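Long-range contact in helix-turn-helix transcriptional regulator (Pseudomonas aeruginosa, PDB 5XHX), which probably regulates transcription by binding DNA as a LuxR-family quorum-sensing regulator, here represented by its N-terminal ligand-binding domain alone: residues A[46-58]-A[77-91]. Numbering follows the deposited sequence.
Sequences AALIFSDSSPLIL and YITGLYLQDPFYQVS
A water gripped by three groups ties the turn between the two strands of 46-58 to the 3-10 segment 82-84 and helix 86-91: it donates to Ser51 O (2.9 Å) and hydrogen-bonds Tyr82 OH (2.7 Å) and Tyr88 OH (3.0 Å). Beside it, Pro55 leans its CG-CD edge onto one face of Tyr82, CD over the ring centre in a CH-pi contact, 3.5 Å from the centroid. One residue before the proline, Ser54 OG donates to Ile78 O (3.1 Å) from above the carbonyl plane. Phe50 buries the most surface of any residue in the contact. With CG anti to the carbonyl carbon (chi1 -69°), its ring is carried over to helix 86-91, where Tyr88 CA lies over one face, offset toward the rim; Leu48 CG lies against the opposite face. The edge of Tyr88 points at Phe50 in a T-shaped pair, planes at 75°. In the plane of the Phe50 ring, at its edge, sits Tyr77 OH, 3.4 Å from CE1. That hydroxyl donates to the anti lone pair of Asp85 OD2 (2.7 Å), while Asp85 OD1 N-caps helix 86-91 through Phe87 N (2.8 Å). The contact thus packs helix 77-81, the 3-10 segment and helix 86-91 against the edge hairpin of the antiparallel sheet; a carboxylate and a shared water satisfy the tyrosine hydroxyls, and the Tyr77 bond and helix N-terminus would probably favour a charged Asp85.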
loop_
_atom_site.group_PDB
_atom_site.type_symbol
_atom_site.label_atom_id
_atom_site.label_comp_id
_atom_site.label_asym_id
_atom_site.label_seq_id
_atom_site.Cartn_x
_atom_site.Cartn_y
_atom_site.Cartn_z
ATOM N N ALA A 46 -18.802 3.108 5.263
ATOM C CA ALA A 46 -18.675 4.468 4.774
ATOM C C ALA A 46 -17.269 4.957 5.093
ATOM O O ALA A 46 -16.695 4.589 6.119
ATOM C CB ALA A 46 -19.730 5.386 5.403
ATOM N N ALA A 47 -16.704 5.761 4.196
ATOM C CA ALA A 47 -15.467 6.478 4.470
ATOM C C ALA A 47 -15.753 7.975 4.464
ATOM O O ALA A 47 -16.386 8.484 3.533
ATOM C CB ALA A 47 -14.380 6.133 3.444
ATOM N N LEU A 48 -15.283 8.678 5.490
ATOM C CA LEU A 48 -15.632 10.085 5.648
ATOM C C LEU A 48 -14.567 10.789 6.479
ATOM O O LEU A 48 -13.798 10.157 7.208
ATOM C CB LEU A 48 -17.031 10.250 6.287
ATOM C CG LEU A 48 -17.363 9.799 7.722
ATOM C CD1 LEU A 48 -18.821 10.199 8.104
ATOM C CD2 LEU A 48 -17.187 8.272 7.921
ATOM N N ILE A 49 -14.549 12.116 6.379
ATOM C CA ILE A 49 -13.654 12.943 7.175
ATOM C C ILE A 49 -14.500 13.824 8.084
ATOM O O ILE A 49 -15.318 14.619 7.604
ATOM C CB ILE A 49 -12.719 13.782 6.292
ATOM C CG1 ILE A 49 -11.861 12.851 5.411
ATOM C CG2 ILE A 49 -11.859 14.697 7.153
ATOM C CD1 ILE A 49 -11.025 13.604 4.336
ATOM N N PHE A 50 -14.329 13.645 9.393
ATOM C CA PHE A 50 -14.912 14.526 10.391
ATOM C C PHE A 50 -13.981 15.716 10.627
ATOM O O PHE A 50 -12.758 15.625 10.451
ATOM C CB PHE A 50 -15.126 13.785 11.714
ATOM C CG PHE A 50 -16.193 12.721 11.676
ATOM C CD1 PHE A 50 -17.438 12.971 11.125
ATOM C CD2 PHE A 50 -15.949 11.465 12.229
ATOM C CE1 PHE A 50 -18.433 11.985 11.129
ATOM C CE2 PHE A 50 -16.928 10.472 12.231
ATOM C CZ PHE A 50 -18.177 10.726 11.695
ATOM N N SER A 51 -14.567 16.830 11.051
ATOM C CA SER A 51 -13.814 18.045 11.328
ATOM C C SER A 51 -14.688 18.956 12.180
ATOM O O SER A 51 -15.715 18.529 12.719
ATOM C CB SER A 51 -13.384 18.735 10.030
ATOM O OG SER A 51 -14.495 19.371 9.409
ATOM N N ASP A 52 -14.286 20.222 12.292
ATOM C CA ASP A 52 -15.124 21.209 12.963
ATOM C C ASP A 52 -16.206 21.777 12.049
ATOM O O ASP A 52 -16.999 22.603 12.505
ATOM C CB ASP A 52 -14.268 22.343 13.537
ATOM C CG ASP A 52 -13.426 21.903 14.722
ATOM O OD1 ASP A 52 -13.721 20.847 15.335
ATOM O OD2 ASP A 52 -12.458 22.616 15.046
ATOM N N SER A 53 -16.263 21.358 10.782
ATOM C CA SER A 53 -17.417 21.669 9.943
ATOM C C SER A 53 -18.157 20.399 9.519
ATOM O O SER A 53 -18.017 19.354 10.163
ATOM C CB SER A 53 -16.986 22.499 8.725
ATOM O OG SER A 53 -15.981 21.842 7.967
ATOM N N SER A 54 -18.966 20.487 8.464
ATOM C CA SER A 54 -19.761 19.344 8.023
ATOM C C SER A 54 -18.852 18.174 7.659
ATOM O O SER A 54 -17.758 18.392 7.123
ATOM C CB SER A 54 -20.607 19.705 6.795
ATOM O OG SER A 54 -21.769 20.430 7.160
ATOM N N PRO A 55 -19.285 16.933 7.906
ATOM C CA PRO A 55 -18.518 15.764 7.444
ATOM C C PRO A 55 -18.441 15.721 5.931
ATOM O O PRO A 55 -19.418 16.004 5.233
ATOM C CB PRO A 55 -19.325 14.565 7.963
ATOM C CG PRO A 55 -20.232 15.117 9.023
ATOM C CD PRO A 55 -20.496 16.550 8.645
ATOM N N LEU A 56 -17.278 15.325 5.429
ATOM C CA LEU A 56 -17.070 15.092 4.006
ATOM C C LEU A 56 -17.134 13.587 3.757
ATOM O O LEU A 56 -16.262 12.833 4.213
ATOM C CB LEU A 56 -15.735 15.682 3.560
ATOM C CG LEU A 56 -15.328 15.480 2.102
ATOM C CD1 LEU A 56 -16.408 16.003 1.148
ATOM C CD2 LEU A 56 -14.000 16.183 1.838
ATOM N N ILE A 57 -18.165 13.150 3.047
ATOM C CA ILE A 57 -18.345 11.742 2.724
ATOM C C ILE A 57 -17.526 11.436 1.479
ATOM O O ILE A 57 -17.806 11.962 0.397
ATOM C CB ILE A 57 -19.826 11.407 2.497
ATOM C CG1 ILE A 57 -20.675 11.881 3.683
ATOM C CG2 ILE A 57 -20.001 9.909 2.229
ATOM C CD1 ILE A 57 -20.533 11.038 4.912
ATOM N N LEU A 58 -16.525 10.570 1.628
ATOM C CA LEU A 58 -15.680 10.189 0.501
ATOM C C LEU A 58 -16.299 9.067 -0.320
ATOM O O LEU A 58 -16.273 9.112 -1.559
ATOM C CB LEU A 58 -14.292 9.774 0.998
ATOM C CG LEU A 58 -13.474 10.828 1.769
ATOM C CD1 LEU A 58 -12.140 10.212 2.260
ATOM C CD2 LEU A 58 -13.213 12.071 0.923
ATOM N N TYR A 77 -27.767 13.893 7.595
ATOM C CA TYR A 77 -26.567 13.544 8.343
ATOM C C TYR A 77 -25.536 14.657 8.229
ATOM O O TYR A 77 -25.049 15.180 9.236
ATOM C CB TYR A 77 -25.995 12.206 7.836
ATOM C CG TYR A 77 -24.789 11.766 8.626
ATOM C CD1 TYR A 77 -24.934 11.115 9.838
ATOM C CD2 TYR A 77 -23.517 12.018 8.171
ATOM C CE1 TYR A 77 -23.843 10.716 10.573
ATOM C CE2 TYR A 77 -22.401 11.624 8.908
ATOM C CZ TYR A 77 -22.569 10.979 10.101
ATOM O OH TYR A 77 -21.475 10.596 10.843
ATOM N N ILE A 78 -25.231 15.063 6.998
ATOM C CA ILE A 78 -24.170 16.037 6.760
ATOM C C ILE A 78 -24.487 17.390 7.403
ATOM O O ILE A 78 -23.589 18.061 7.936
ATOM C CB ILE A 78 -23.918 16.156 5.251
ATOM C CG1 ILE A 78 -23.286 14.852 4.731
ATOM C CG2 ILE A 78 -23.034 17.350 4.922
ATOM C CD1 ILE A 78 -23.072 14.850 3.223
ATOM N N THR A 79 -25.757 17.818 7.377
ATOM C CA THR A 79 -26.079 19.167 7.856
ATOM C C THR A 79 -26.466 19.201 9.326
ATOM O O THR A 79 -26.853 20.266 9.824
ATOM C CB THR A 79 -27.211 19.804 7.029
ATOM O OG1 THR A 79 -28.409 19.033 7.196
ATOM C CG2 THR A 79 -26.842 19.863 5.569
ATOM N N GLY A 80 -26.360 18.089 10.052
ATOM C CA GLY A 80 -26.632 18.191 11.473
ATOM C C GLY A 80 -26.723 16.919 12.278
ATOM O O GLY A 80 -26.271 16.885 13.424
ATOM N N LEU A 81 -27.323 15.866 11.720
ATOM C CA LEU A 81 -27.491 14.641 12.498
ATOM C C LEU A 81 -26.153 14.009 12.887
ATOM O O LEU A 81 -26.078 13.315 13.901
ATOM C CB LEU A 81 -28.332 13.624 11.724
ATOM C CG LEU A 81 -29.839 13.857 11.689
ATOM C CD1 LEU A 81 -30.494 12.778 10.825
ATOM C CD2 LEU A 81 -30.405 13.839 13.107
ATOM N N TYR A 82 -25.088 14.251 12.120
ATOM C CA TYR A 82 -23.772 13.722 12.493
ATOM C C TYR A 82 -23.326 14.197 13.863
ATOM O O TYR A 82 -22.460 13.560 14.481
ATOM C CB TYR A 82 -22.710 14.137 11.475
ATOM C CG TYR A 82 -22.207 15.555 11.684
ATOM C CD1 TYR A 82 -22.856 16.631 11.092
ATOM C CD2 TYR A 82 -21.081 15.819 12.469
ATOM C CE1 TYR A 82 -22.401 17.933 11.273
ATOM C CE2 TYR A 82 -20.627 17.129 12.667
ATOM C CZ TYR A 82 -21.283 18.177 12.057
ATOM O OH TYR A 82 -20.831 19.481 12.217
ATOM N N LEU A 83 -23.858 15.331 14.334
ATOM C CA LEU A 83 -23.511 15.815 15.667
ATOM C C LEU A 83 -23.928 14.841 16.756
ATOM O O LEU A 83 -23.348 14.856 17.850
ATOM C CB LEU A 83 -24.151 17.189 15.917
ATOM C CG LEU A 83 -23.559 18.303 15.048
ATOM C CD1 LEU A 83 -24.385 19.630 15.126
ATOM C CD2 LEU A 83 -22.103 18.530 15.465
ATOM N N GLN A 84 -24.947 14.019 16.500
ATOM C CA GLN A 84 -25.400 12.994 17.442
ATOM C C GLN A 84 -24.755 11.636 17.171
ATOM O O GLN A 84 -25.083 10.650 17.848
ATOM C CB GLN A 84 -26.935 12.849 17.370
ATOM C CG GLN A 84 -27.713 14.185 17.608
ATOM C CD GLN A 84 -29.116 14.176 16.976
ATOM O OE1 GLN A 84 -29.745 13.119 16.829
ATOM N NE2 GLN A 84 -29.615 15.359 16.625
ATOM N N ASP A 85 -23.878 11.555 16.180
ATOM C CA ASP A 85 -23.225 10.288 15.871
ATOM C C ASP A 85 -22.127 10.070 16.899
ATOM O O ASP A 85 -21.159 10.845 16.943
ATOM C CB ASP A 85 -22.668 10.315 14.453
ATOM C CG ASP A 85 -21.993 8.990 14.042
ATOM O OD1 ASP A 85 -21.751 8.127 14.905
ATOM O OD2 ASP A 85 -21.667 8.857 12.847
ATOM N N PRO A 86 -22.237 9.038 17.740
ATOM C CA PRO A 86 -21.167 8.780 18.725
ATOM C C PRO A 86 -19.781 8.672 18.098
ATOM O O PRO A 86 -18.780 9.007 18.747
ATOM C CB PRO A 86 -21.605 7.465 19.397
ATOM C CG PRO A 86 -22.663 6.873 18.522
ATOM C CD PRO A 86 -23.308 8.028 17.779
ATOM N N PHE A 87 -19.697 8.280 16.830
ATOM C CA PHE A 87 -18.389 8.176 16.192
ATOM C C PHE A 87 -17.833 9.540 15.796
ATOM O O PHE A 87 -16.606 9.710 15.742
ATOM C CB PHE A 87 -18.471 7.243 14.987
ATOM C CG PHE A 87 -18.564 5.793 15.382
ATOM C CD1 PHE A 87 -17.411 5.087 15.706
ATOM C CD2 PHE A 87 -19.795 5.151 15.483
ATOM C CE1 PHE A 87 -17.481 3.745 16.088
ATOM C CE2 PHE A 87 -19.870 3.800 15.886
ATOM C CZ PHE A 87 -18.709 3.109 16.180
ATOM N N TYR A 88 -18.698 10.527 15.536
ATOM C CA TYR A 88 -18.187 11.888 15.367
ATOM C C TYR A 88 -17.662 12.428 16.689
ATOM O O TYR A 88 -16.586 13.025 16.744
ATOM C CB TYR A 88 -19.257 12.825 14.817
ATOM C CG TYR A 88 -18.892 14.280 15.071
ATOM C CD1 TYR A 88 -17.884 14.898 14.328
ATOM C CD2 TYR A 88 -19.506 15.010 16.075
ATOM C CE1 TYR A 88 -17.530 16.220 14.550
ATOM C CE2 TYR A 88 -19.153 16.361 16.313
ATOM C CZ TYR A 88 -18.159 16.946 15.540
ATOM O OH TYR A 88 -17.773 18.248 15.733
ATOM N N GLN A 89 -18.415 12.226 17.768
ATOM C CA GLN A 89 -18.013 12.782 19.054
ATOM C C GLN A 89 -16.684 12.190 19.532
ATOM O O GLN A 89 -15.845 12.904 20.093
ATOM C CB GLN A 89 -19.124 12.554 20.087
ATOM C CG GLN A 89 -20.408 13.392 19.833
ATOM C CD GLN A 89 -20.209 14.926 19.963
ATOM O OE1 GLN A 89 -19.234 15.400 20.562
ATOM N NE2 GLN A 89 -21.159 15.703 19.413
ATOM N N VAL A 90 -16.472 10.888 19.312
ATOM C CA VAL A 90 -15.205 10.277 19.715
ATOM C C VAL A 90 -14.046 10.839 18.885
ATOM O O VAL A 90 -12.910 10.942 19.377
ATOM C CB VAL A 90 -15.311 8.735 19.637
ATOM C CG1 VAL A 90 -14.954 8.233 18.243
ATOM C CG2 VAL A 90 -14.444 8.050 20.705
ATOM N N SER A 91 -14.303 11.251 17.640
ATOM C CA SER A 91 -13.246 11.882 16.860
ATOM C C SER A 91 -12.830 13.228 17.451
ATOM O O SER A 91 -11.696 13.665 17.249
ATOM C CB SER A 91 -13.683 12.055 15.403
ATOM O OG SER A 91 -14.488 13.214 15.214
HETATM O O HOH W 1 -18.354 19.720 13.202
#